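Local coordinates for carbohydrate-binding protein (Flavonifractor plautii, PDB 6N1B), which probably removes the N-acetyl group from the N-acetylgalactosamine of blood group A antigen, and binds blood group B trisaccharide in a pocket beside a metal site, at residues W161-P164 with V165-E169; S328-D331 with F332-R336; K361-N365 with K366-D370; V402-D406 with P407-T411. All coordinates share one frame; numbering follows the deposited sequence.

Overall arrangement
The regular structure of the chain is mostly antiparallel sheets, four of them four-stranded, an architecture consistent with a beta-propeller. Contact 2 is the buried one: it leads into strand 333-342, an outer strand of one sheet, and reaches the glycan pocket. Contact 3 follows strand 351-361 of the same sheet, and the two meet where D331 makes a salt bridge to K361. Contact 1, partly buried, lies on the opposite side of the chain's centre and joins two short strands. Contact 4 is a surface turn after helix 396-404. All four contain turns. In 1, 3 and 4 a turn bond crosses the contact, helped in 4 by an aspartate; in 2 the turn lies within 328-331 and its carboxylates pair with lysines.

Contact 1 (W161-P164 with V165-E169); sequences WGVP and VTYDE
V163 and P164 meet Y167 round a type I beta turn that runs from P164 to Y167 and passes the chain from strand 163-164 to the weakly bonded strand 167-168. The compact side is where V163 and P164 meet the tyrosine. With CG anti to the backbone N (chi1 172°), the Y167 side chain leaves the turn so that its ring atom CD2 comes 3.5 Å from V163 CG1, the methyl approaching the ring obliquely. Nearer the backbone, P164 CB packs 4.0 Å from Y167 CB. A proline suits this first position, because the turn needs its carbonyl and not its missing N-H, and its ring also rests on I154 and W174. The solvent side belongs to V165, which sits at the corner with its side chain turned from the turn and exposed. T166, beside it, is tied down by a bond from OG1 to the backbone oxygen of S175. A water lies within hydrogen-bonding distance of two carbonyl oxygens, 2.8 Å from Y167 O and 3.2 Å from P164 O. The turn itself is closed by a fairly straight bond (159° at the hydrogen) from Y167 N to P164 O, 3.0 Å long.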
loop_
_atom_site.group_PDB
_atom_site.type_symbol
_atom_site.label_atom_id
_atom_site.label_comp_id
_atom_site.label_asym_id
_atom_site.label_seq_id
_atom_site.Cartn_x
_atom_site.Cartn_y
_atom_site.Cartn_z
ATOM N N TRP A 161 10.846 -5.635 14.514
ATOM C CA TRP A 161 10.441 -6.143 13.225
ATOM C C TRP A 161 11.669 -6.728 12.512
ATOM O O TRP A 161 12.647 -5.997 12.284
ATOM C CB TRP A 161 9.924 -4.925 12.366
ATOM C CG TRP A 161 8.657 -4.367 12.978
ATOM C CD1 TRP A 161 8.540 -3.516 14.072
ATOM C CD2 TRP A 161 7.320 -4.603 12.505
ATOM N NE1 TRP A 161 7.207 -3.292 14.321
ATOM C CE2 TRP A 161 6.402 -3.935 13.391
ATOM C CE3 TRP A 161 6.750 -5.392 11.478
ATOM C CZ2 TRP A 161 5.013 -4.067 13.295
ATOM C CZ3 TRP A 161 5.408 -5.472 11.371
ATOM C CH2 TRP A 161 4.507 -4.809 12.285
ATOM N N GLY A 162 11.590 -8.029 12.186
ATOM C CA GLY A 162 12.765 -8.681 11.644
ATOM C C GLY A 162 12.518 -10.144 11.316
ATOM O O GLY A 162 11.508 -10.527 10.734
ATOM N N VAL A 163 13.506 -10.932 11.661
ATOM C CA VAL A 163 13.519 -12.351 11.319
ATOM C C VAL A 163 13.216 -13.196 12.558
ATOM O O VAL A 163 13.969 -13.092 13.554
ATOM C CB VAL A 163 14.911 -12.745 10.743
ATOM C CG1 VAL A 163 14.915 -14.241 10.340
ATOM C CG2 VAL A 163 15.175 -11.881 9.504
ATOM N N PRO A 164 12.134 -13.948 12.534
ATOM C CA PRO A 164 11.792 -14.766 13.752
ATOM C C PRO A 164 12.963 -15.639 14.179
ATOM O O PRO A 164 13.658 -16.261 13.359
ATOM C CB PRO A 164 10.596 -15.598 13.292
ATOM C CG PRO A 164 9.916 -14.709 12.234
ATOM C CD PRO A 164 11.125 -14.130 11.463
ATOM N N VAL A 165 13.090 -15.809 15.480
ATOM C CA VAL A 165 14.153 -16.666 15.963
ATOM C C VAL A 165 13.895 -18.146 15.720
ATOM O O VAL A 165 14.878 -18.916 15.786
ATOM C CB VAL A 165 14.430 -16.401 17.470
ATOM C CG1 VAL A 165 14.878 -14.953 17.731
ATOM C CG2 VAL A 165 13.271 -16.773 18.354
ATOM N N THR A 166 12.641 -18.521 15.368
ATOM C CA THR A 166 12.338 -19.887 14.974
ATOM C C THR A 166 12.176 -20.050 13.462
ATOM O O THR A 166 11.631 -21.022 12.961
ATOM C CB THR A 166 11.090 -20.442 15.684
ATOM O OG1 THR A 166 9.939 -19.652 15.330
ATOM C CG2 THR A 166 11.257 -20.430 17.181
ATOM N N TYR A 167 12.659 -19.024 12.694
ATOM C CA TYR A 167 12.815 -19.151 11.266
ATOM C C TYR A 167 14.212 -19.681 10.969
ATOM O O TYR A 167 15.198 -19.193 11.515
ATOM C CB TYR A 167 12.650 -17.801 10.601
ATOM C CG TYR A 167 12.992 -17.757 9.102
ATOM C CD1 TYR A 167 12.111 -18.224 8.163
ATOM C CD2 TYR A 167 14.218 -17.244 8.697
ATOM C CE1 TYR A 167 12.421 -18.192 6.813
ATOM C CE2 TYR A 167 14.558 -17.134 7.348
ATOM C CZ TYR A 167 13.624 -17.661 6.442
ATOM O OH TYR A 167 13.913 -17.603 5.058
ATOM N N ASP A 168 14.263 -20.717 10.149
ATOM C CA ASP A 168 15.514 -21.350 9.751
ATOM C C ASP A 168 15.884 -20.933 8.357
ATOM O O ASP A 168 15.154 -21.246 7.407
ATOM C CB ASP A 168 15.352 -22.882 9.833
ATOM C CG ASP A 168 16.609 -23.684 9.458
ATOM O OD1 ASP A 168 17.500 -23.195 8.827
ATOM O OD2 ASP A 168 16.583 -24.887 9.811
ATOM N N GLU A 169 16.932 -20.086 8.232
ATOM C CA GLU A 169 17.298 -19.579 6.924
ATOM C C GLU A 169 17.690 -20.651 5.914
ATOM O O GLU A 169 17.659 -20.438 4.696
ATOM C CB GLU A 169 18.399 -18.545 6.994
ATOM C CG GLU A 169 19.670 -19.112 7.512
ATOM C CD GLU A 169 19.819 -19.404 9.086
ATOM O OE1 GLU A 169 18.821 -19.458 10.100
ATOM O OE2 GLU A 169 21.099 -19.621 9.352
HETATM O O HOH W 1 16.633 -17.067 12.568
#

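Contact 2 (S328-D331 with F332-R336); sequences SWDD and FQIYR
D330 and I334 face each other across the bend where a type I beta turn, S328 to D331, gives way to strand 333-342. The isoleucine leaves the strand to one side, but its torsions (chi1 -50°, chi2 -60°) fold the longer branch back, and CD1 stops 4.3 Å from D330 CB. The same CB lies over the centre of the W329 ring, 3.9 Å above its plane, so the aspartate's methylene sits between an indole face and a branched aliphatic chain while its carboxylate is left to polar partners. I334 suits this buried place because its branched apolar chain meets L321 and P323 as well as the D330 methylene. The next pair diverges. D331 has CG between its backbone N and carbonyl carbon (chi1 72°), which brings OD1 to 3.0 Å from F332 N, although the angle is too poor for a hydrogen bond. F332 leaves the backbone at roughly a right angle to D331 and rests on D297. Further along the strand, Y335 touches the bound alpha-galactose and its hydroxyl bonds W271, while R336 bonds D56 and D122, two calcium-site aspartates. Two carboxylates on successive buried residues thus point apart, each to its own basic partner: D330 OD2 pairs with K31 and also bonds Y356, and D331 OD2 pairs with K361 and takes the backbone N-H of G327. Such pairing probably keeps both aspartates ionised, and it ties the turn to strands 30-31 and 351-361, where K31, Y356 and K361 lie.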
loop_
_atom_site.group_PDB
_atom_site.type_symbol
_atom_site.label_atom_id
_atom_site.label_comp_id
_atom_site.label_asym_id
_atom_site.label_seq_id
_atom_site.Cartn_x
_atom_site.Cartn_y
_atom_site.Cartn_z
ATOM N N SER A 328 -5.621 22.010 -3.878
ATOM C CA SER A 328 -5.876 21.047 -2.773
ATOM C C SER A 328 -4.646 20.182 -2.589
ATOM O O SER A 328 -3.840 19.954 -3.527
ATOM C CB SER A 328 -7.082 20.206 -3.075
ATOM O OG SER A 328 -8.204 21.049 -2.963
ATOM N N TRP A 329 -4.528 19.550 -1.414
ATOM C CA TRP A 329 -3.360 18.698 -1.112
ATOM C C TRP A 329 -3.309 17.449 -2.018
ATOM O O TRP A 329 -2.237 16.836 -2.121
ATOM C CB TRP A 329 -3.348 18.284 0.369
ATOM C CG TRP A 329 -4.421 17.338 0.776
ATOM C CD1 TRP A 329 -5.715 17.620 1.256
ATOM C CD2 TRP A 329 -4.357 15.895 0.727
ATOM N NE1 TRP A 329 -6.405 16.485 1.547
ATOM C CE2 TRP A 329 -5.614 15.428 1.193
ATOM C CE3 TRP A 329 -3.372 14.961 0.402
ATOM C CZ2 TRP A 329 -5.908 14.073 1.291
ATOM C CZ3 TRP A 329 -3.621 13.635 0.525
ATOM C CH2 TRP A 329 -4.890 13.188 0.954
ATOM N N ASP A 330 -4.439 17.096 -2.642
ATOM C CA ASP A 330 -4.527 15.911 -3.515
ATOM C C ASP A 330 -4.776 16.335 -4.962
ATOM O O ASP A 330 -5.392 15.538 -5.690
ATOM C CB ASP A 330 -5.536 14.938 -2.974
ATOM C CG ASP A 330 -6.938 15.461 -2.899
ATOM O OD1 ASP A 330 -7.207 16.668 -3.224
ATOM O OD2 ASP A 330 -7.883 14.680 -2.632
ATOM N N ASP A 331 -4.305 17.503 -5.419
ATOM C CA ASP A 331 -4.662 17.996 -6.744
ATOM C C ASP A 331 -3.809 17.485 -7.897
ATOM O O ASP A 331 -4.208 17.762 -9.057
ATOM C CB ASP A 331 -4.695 19.522 -6.789
ATOM C CG ASP A 331 -3.306 20.113 -6.739
ATOM O OD1 ASP A 331 -2.275 19.493 -6.501
ATOM O OD2 ASP A 331 -3.300 21.444 -6.977
ATOM N N PHE A 332 -2.721 16.745 -7.646
ATOM C CA PHE A 332 -1.897 16.208 -8.749
ATOM C C PHE A 332 -2.331 14.852 -9.200
ATOM O O PHE A 332 -2.510 14.579 -10.414
ATOM C CB PHE A 332 -0.425 16.263 -8.462
ATOM C CG PHE A 332 0.454 15.745 -9.608
ATOM C CD1 PHE A 332 0.480 16.400 -10.807
ATOM C CD2 PHE A 332 1.129 14.570 -9.476
ATOM C CE1 PHE A 332 1.181 15.879 -11.869
ATOM C CE2 PHE A 332 1.832 14.050 -10.593
ATOM C CZ PHE A 332 1.887 14.739 -11.733
ATOM N N GLN A 333 -2.385 13.921 -8.260
ATOM C CA GLN A 333 -2.755 12.533 -8.559
ATOM C C GLN A 333 -3.213 11.868 -7.283
ATOM O O GLN A 333 -2.731 12.287 -6.195
ATOM C CB GLN A 333 -1.594 11.772 -9.193
ATOM C CG GLN A 333 -0.537 11.300 -8.261
ATOM C CD GLN A 333 0.743 10.891 -8.934
ATOM O OE1 GLN A 333 0.693 9.992 -9.952
ATOM N NE2 GLN A 333 1.830 11.357 -8.515
ATOM N N ILE A 334 -4.063 10.830 -7.430
ATOM C CA ILE A 334 -4.257 9.928 -6.337
ATOM C C ILE A 334 -3.239 8.834 -6.425
ATOM O O ILE A 334 -3.014 8.268 -7.536
ATOM C CB ILE A 334 -5.675 9.374 -6.258
ATOM C CG1 ILE A 334 -6.737 10.485 -6.329
ATOM C CG2 ILE A 334 -5.846 8.515 -5.080
ATOM C CD1 ILE A 334 -6.640 11.490 -5.248
ATOM N N TYR A 335 -2.558 8.568 -5.323
ATOM C CA TYR A 335 -1.482 7.583 -5.267
ATOM C C TYR A 335 -1.998 6.305 -4.557
ATOM O O TYR A 335 -3.180 6.153 -4.318
ATOM C CB TYR A 335 -0.201 8.202 -4.610
ATOM C CG TYR A 335 1.088 7.718 -5.224
ATOM C CD1 TYR A 335 1.448 8.287 -6.490
ATOM C CD2 TYR A 335 1.920 6.759 -4.710
ATOM C CE1 TYR A 335 2.606 7.833 -7.147
ATOM C CE2 TYR A 335 3.039 6.281 -5.339
ATOM C CZ TYR A 335 3.369 6.859 -6.606
ATOM O OH TYR A 335 4.483 6.350 -7.299
ATOM N N ARG A 336 -1.079 5.377 -4.291
ATOM C CA ARG A 336 -1.504 4.096 -3.803
ATOM C C ARG A 336 -2.295 4.164 -2.550
ATOM O O ARG A 336 -1.950 4.925 -1.633
ATOM C CB ARG A 336 -0.250 3.207 -3.642
ATOM C CG ARG A 336 -0.586 1.716 -3.449
ATOM C CD ARG A 336 -0.836 1.217 -2.013
ATOM N NE ARG A 336 -0.787 -0.256 -2.058
ATOM C CZ ARG A 336 -0.945 -1.053 -0.992
ATOM N NH1 ARG A 336 -1.234 -0.555 0.193
ATOM N NH2 ARG A 336 -0.922 -2.354 -1.168
#

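Contact 3 (K361-N365 with K366-D370); sequences KDTNN and KMVAD
T363 and V368 each hold a methyl anti to the carbonyl carbon, CG2 in the threonine and CG1 in the valine (V368 chi1 -60°), and these branches meet 4.0 Å apart with the side chains nearly at right angles. K366 instead has CG anti to its backbone N, which starts an extended chain across the loop: CB passes 3.2 Å from T363 O, and CD lies 3.7 Å from D362 O. Its long aliphatic part can therefore lie along the backbone while the amine stays at the exposed surface. The loop is closed by K366 N, which donates to T363 O over 3.0 Å, with 154° at the hydrogen. Threonine and valine suit the inner side because both are compact and branched, and the threonine's hydroxyl is satisfied by the backbone oxygen of D383. N365 takes a positive phi of 57°, a conformation that asparagine tolerates better than most residues. That is the expected third position of a type II beta turn, here T363 to K366, which reverses the chain after strand 351-361 and starts strand 367-369 of the two-stranded antiparallel sheet with 375-378.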
loop_
_atom_site.group_PDB
_atom_site.type_symbol
_atom_site.label_atom_id
_atom_site.label_comp_id
_atom_site.label_asym_id
_atom_site.label_seq_id
_atom_site.Cartn_x
_atom_site.Cartn_y
_atom_site.Cartn_z
ATOM N N LYS A 361 0.509 19.372 -6.604
ATOM C CA LYS A 361 1.428 19.923 -7.629
ATOM C C LYS A 361 1.923 21.346 -7.312
ATOM O O LYS A 361 1.293 22.111 -6.640
ATOM C CB LYS A 361 0.826 19.890 -9.014
ATOM C CG LYS A 361 -0.499 20.632 -9.110
ATOM C CD LYS A 361 -1.051 20.561 -10.546
ATOM C CE LYS A 361 -2.527 20.705 -10.472
ATOM N NZ LYS A 361 -2.931 21.959 -9.918
ATOM N N ASP A 362 3.067 21.652 -7.913
ATOM C CA ASP A 362 3.485 23.057 -8.001
ATOM C C ASP A 362 3.685 23.739 -6.665
ATOM O O ASP A 362 3.322 24.882 -6.415
ATOM C CB ASP A 362 2.595 23.877 -8.921
ATOM C CG ASP A 362 2.574 23.336 -10.314
ATOM O OD1 ASP A 362 3.616 22.996 -10.879
ATOM O OD2 ASP A 362 1.474 23.290 -10.824
ATOM N N THR A 363 4.313 23.022 -5.734
ATOM C CA THR A 363 4.308 23.427 -4.340
ATOM C C THR A 363 5.617 24.172 -3.859
ATOM O O THR A 363 5.641 24.632 -2.706
ATOM C CB THR A 363 4.101 22.256 -3.402
ATOM O OG1 THR A 363 4.957 21.170 -3.749
ATOM C CG2 THR A 363 2.662 21.799 -3.397
ATOM N N ASN A 364 6.576 24.372 -4.732
ATOM C CA ASN A 364 7.901 24.877 -4.199
ATOM C C ASN A 364 7.633 26.263 -3.514
ATOM O O ASN A 364 7.101 27.133 -4.138
ATOM C CB ASN A 364 8.890 25.128 -5.300
ATOM C CG ASN A 364 9.091 23.933 -6.185
ATOM O OD1 ASN A 364 10.236 23.268 -6.057
ATOM N ND2 ASN A 364 8.178 23.607 -7.028
ATOM N N ASN A 365 8.153 26.376 -2.277
ATOM C CA ASN A 365 8.060 27.659 -1.499
ATOM C C ASN A 365 6.654 28.193 -1.284
ATOM O O ASN A 365 6.527 29.343 -0.875
ATOM C CB ASN A 365 8.914 28.730 -2.103
ATOM C CG ASN A 365 10.380 28.251 -2.228
ATOM O OD1 ASN A 365 10.968 28.376 -3.341
ATOM N ND2 ASN A 365 10.939 27.683 -1.203
ATOM N N LYS A 366 5.628 27.356 -1.423
ATOM C CA LYS A 366 4.249 27.749 -1.307
ATOM C C LYS A 366 3.707 27.344 0.033
ATOM O O LYS A 366 4.121 26.363 0.652
ATOM C CB LYS A 366 3.478 27.018 -2.368
ATOM C CG LYS A 366 2.058 27.197 -2.452
ATOM C CD LYS A 366 1.394 26.722 -3.798
ATOM C CE LYS A 366 -0.119 27.145 -3.905
ATOM N NZ LYS A 366 -0.827 26.218 -4.702
ATOM N N MET A 367 2.763 28.114 0.543
ATOM C CA MET A 367 1.976 27.655 1.709
ATOM C C MET A 367 1.045 26.535 1.323
ATOM O O MET A 367 0.349 26.625 0.349
ATOM C CB MET A 367 1.182 28.806 2.344
ATOM C CG MET A 367 1.975 29.946 2.860
ATOM S SD MET A 367 3.173 29.449 4.131
ATOM C CE MET A 367 2.104 28.839 5.456
ATOM N N VAL A 368 1.049 25.494 2.152
ATOM C CA VAL A 368 0.217 24.294 1.959
ATOM C C VAL A 368 -0.501 23.969 3.260
ATOM O O VAL A 368 -0.134 24.441 4.364
ATOM C CB VAL A 368 0.969 23.127 1.382
ATOM C CG1 VAL A 368 1.557 23.474 0.034
ATOM C CG2 VAL A 368 2.126 22.672 2.277
ATOM N N ALA A 369 -1.511 23.119 3.107
ATOM C CA ALA A 369 -2.382 22.767 4.264
ATOM C C ALA A 369 -1.729 21.832 5.234
ATOM O O ALA A 369 -0.981 20.915 4.848
ATOM C CB ALA A 369 -3.651 22.109 3.769
ATOM N N ASP A 370 -2.028 21.992 6.531
ATOM C CA ASP A 370 -1.811 21.026 7.557
ATOM C C ASP A 370 -2.891 19.961 7.572
ATOM O O ASP A 370 -3.831 20.053 6.786
ATOM C CB ASP A 370 -1.513 21.725 8.877
ATOM C CG ASP A 370 -2.738 22.418 9.516
ATOM O OD1 ASP A 370 -3.875 22.076 9.199
ATOM O OD2 ASP A 370 -2.384 23.396 10.275
#

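Contact 4 (V402-D406 with P407-T411); sequences VLLDD and PGYTT
From D406 to Y409 the backbone makes a type I beta turn, just after a Schellman motif in which D405, with positive phi, ends helix 396-404. Y409 N donates to D406 O across 3.2 Å, an almost straight bond (173°). P407 fits the second position because its ring fixes phi near the value the turn requires and because that position need not donate a hydrogen bond. G408 follows it, small and exposed at the corner. On the side-chain level D406 does most of the work. Its CG is anti to the backbone N (chi1 -180°), which swings the carboxylate over the turn, and OD1 accepts from G408 N at 3.0 Å, forming an Asx turn within the beta turn. One aspartate thus grips two successive N-H groups, one with its main-chain oxygen and one with its side chain. Its other oxygen, OD2, lies 3.8 Å from Y409 CB, with the carboxylate and phenol ring planes almost perpendicular (80°). Y409 in turn is directed back at the helix end, where it also packs on M400, and its backbone oxygen takes a bond from R401 NE, a side-chain donor. Leucine suits the last helical turn because it gives the ring an apolar partner at a mostly solvent-facing place, and it also touches V315. The meeting is oblique: L404 CD1 lies 3.6 Å from Y409 CD1. The same methyl, L404 CD1, is 3.9 Å from the neighbouring ring atom, Y409 CE1.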
loop_
_atom_site.group_PDB
_atom_site.type_symbol
_atom_site.label_atom_id
_atom_site.label_comp_id
_atom_site.label_asym_id
_atom_site.label_seq_id
_atom_site.Cartn_x
_atom_site.Cartn_y
_atom_site.Cartn_z
ATOM N N VAL A 402 -22.765 4.859 -7.506
ATOM C CA VAL A 402 -22.067 5.897 -8.258
ATOM C C VAL A 402 -21.211 5.256 -9.344
ATOM O O VAL A 402 -21.224 5.704 -10.519
ATOM C CB VAL A 402 -21.210 6.794 -7.382
ATOM C CG1 VAL A 402 -20.346 7.745 -8.147
ATOM C CG2 VAL A 402 -22.096 7.550 -6.386
ATOM N N LEU A 403 -20.416 4.225 -9.030
ATOM C CA LEU A 403 -19.569 3.632 -10.018
ATOM C C LEU A 403 -20.292 3.096 -11.233
ATOM O O LEU A 403 -19.791 3.172 -12.384
ATOM C CB LEU A 403 -18.744 2.533 -9.377
ATOM C CG LEU A 403 -17.733 2.913 -8.309
ATOM C CD1 LEU A 403 -17.063 1.663 -7.728
ATOM C CD2 LEU A 403 -16.689 3.859 -8.870
ATOM N N LEU A 404 -21.469 2.490 -10.982
ATOM C CA LEU A 404 -22.212 1.848 -12.014
ATOM C C LEU A 404 -23.268 2.768 -12.628
ATOM O O LEU A 404 -23.992 2.352 -13.562
ATOM C CB LEU A 404 -22.960 0.640 -11.415
ATOM C CG LEU A 404 -22.084 -0.495 -10.962
ATOM C CD1 LEU A 404 -22.833 -1.489 -10.108
ATOM C CD2 LEU A 404 -21.414 -1.167 -12.160
ATOM N N ASP A 405 -23.377 3.984 -12.163
ATOM C CA ASP A 405 -24.471 4.885 -12.592
ATOM C C ASP A 405 -25.810 4.215 -12.492
ATOM O O ASP A 405 -26.620 4.252 -13.425
ATOM C CB ASP A 405 -24.315 5.392 -14.007
ATOM C CG ASP A 405 -24.385 6.764 -14.098
ATOM O OD1 ASP A 405 -25.440 7.288 -13.735
ATOM O OD2 ASP A 405 -23.305 7.257 -14.398
ATOM N N ASP A 406 -26.059 3.556 -11.351
ATOM C CA ASP A 406 -27.298 2.746 -11.142
ATOM C C ASP A 406 -27.798 3.124 -9.740
ATOM O O ASP A 406 -27.366 2.578 -8.732
ATOM C CB ASP A 406 -26.944 1.255 -11.136
ATOM C CG ASP A 406 -28.137 0.368 -10.935
ATOM O OD1 ASP A 406 -29.253 0.915 -10.745
ATOM O OD2 ASP A 406 -27.980 -0.879 -11.006
ATOM N N PRO A 407 -28.807 4.053 -9.701
ATOM C CA PRO A 407 -29.336 4.517 -8.441
ATOM C C PRO A 407 -30.041 3.414 -7.648
ATOM O O PRO A 407 -30.391 3.654 -6.499
ATOM C CB PRO A 407 -30.289 5.600 -8.818
ATOM C CG PRO A 407 -30.674 5.351 -10.216
ATOM C CD PRO A 407 -29.347 4.854 -10.820
ATOM N N GLY A 408 -30.357 2.275 -8.281
ATOM C CA GLY A 408 -31.007 1.197 -7.546
ATOM C C GLY A 408 -30.204 -0.010 -7.250
ATOM O O GLY A 408 -30.685 -1.019 -6.775
ATOM N N TYR A 409 -28.877 0.042 -7.469
ATOM C CA TYR A 409 -28.006 -1.118 -7.188
ATOM C C TYR A 409 -28.170 -1.479 -5.719
ATOM O O TYR A 409 -28.098 -0.620 -4.840
ATOM C CB TYR A 409 -26.536 -0.784 -7.510
ATOM C CG TYR A 409 -25.614 -1.930 -7.098
ATOM C CD1 TYR A 409 -25.312 -2.959 -7.948
ATOM C CD2 TYR A 409 -25.093 -1.938 -5.802
ATOM C CE1 TYR A 409 -24.448 -3.956 -7.521
ATOM C CE2 TYR A 409 -24.331 -2.952 -5.357
ATOM C CZ TYR A 409 -24.024 -3.941 -6.199
ATOM O OH TYR A 409 -23.289 -4.964 -5.814
ATOM N N THR A 410 -28.223 -2.795 -5.491
ATOM C CA THR A 410 -28.064 -3.356 -4.192
ATOM C C THR A 410 -27.228 -4.615 -4.349
ATOM O O THR A 410 -27.173 -5.248 -5.401
ATOM C CB THR A 410 -29.416 -3.633 -3.510
ATOM O OG1 THR A 410 -30.109 -4.648 -4.310
ATOM C CG2 THR A 410 -30.400 -2.432 -3.472
ATOM N N THR A 411 -26.589 -5.059 -3.300
ATOM C CA THR A 411 -25.668 -6.180 -3.437
ATOM C C THR A 411 -26.388 -7.494 -3.905
ATOM O O THR A 411 -27.376 -7.774 -3.272
ATOM C CB THR A 411 -24.911 -6.217 -2.050
ATOM O OG1 THR A 411 -24.323 -4.952 -1.801
ATOM C CG2 THR A 411 -23.878 -7.218 -2.162
#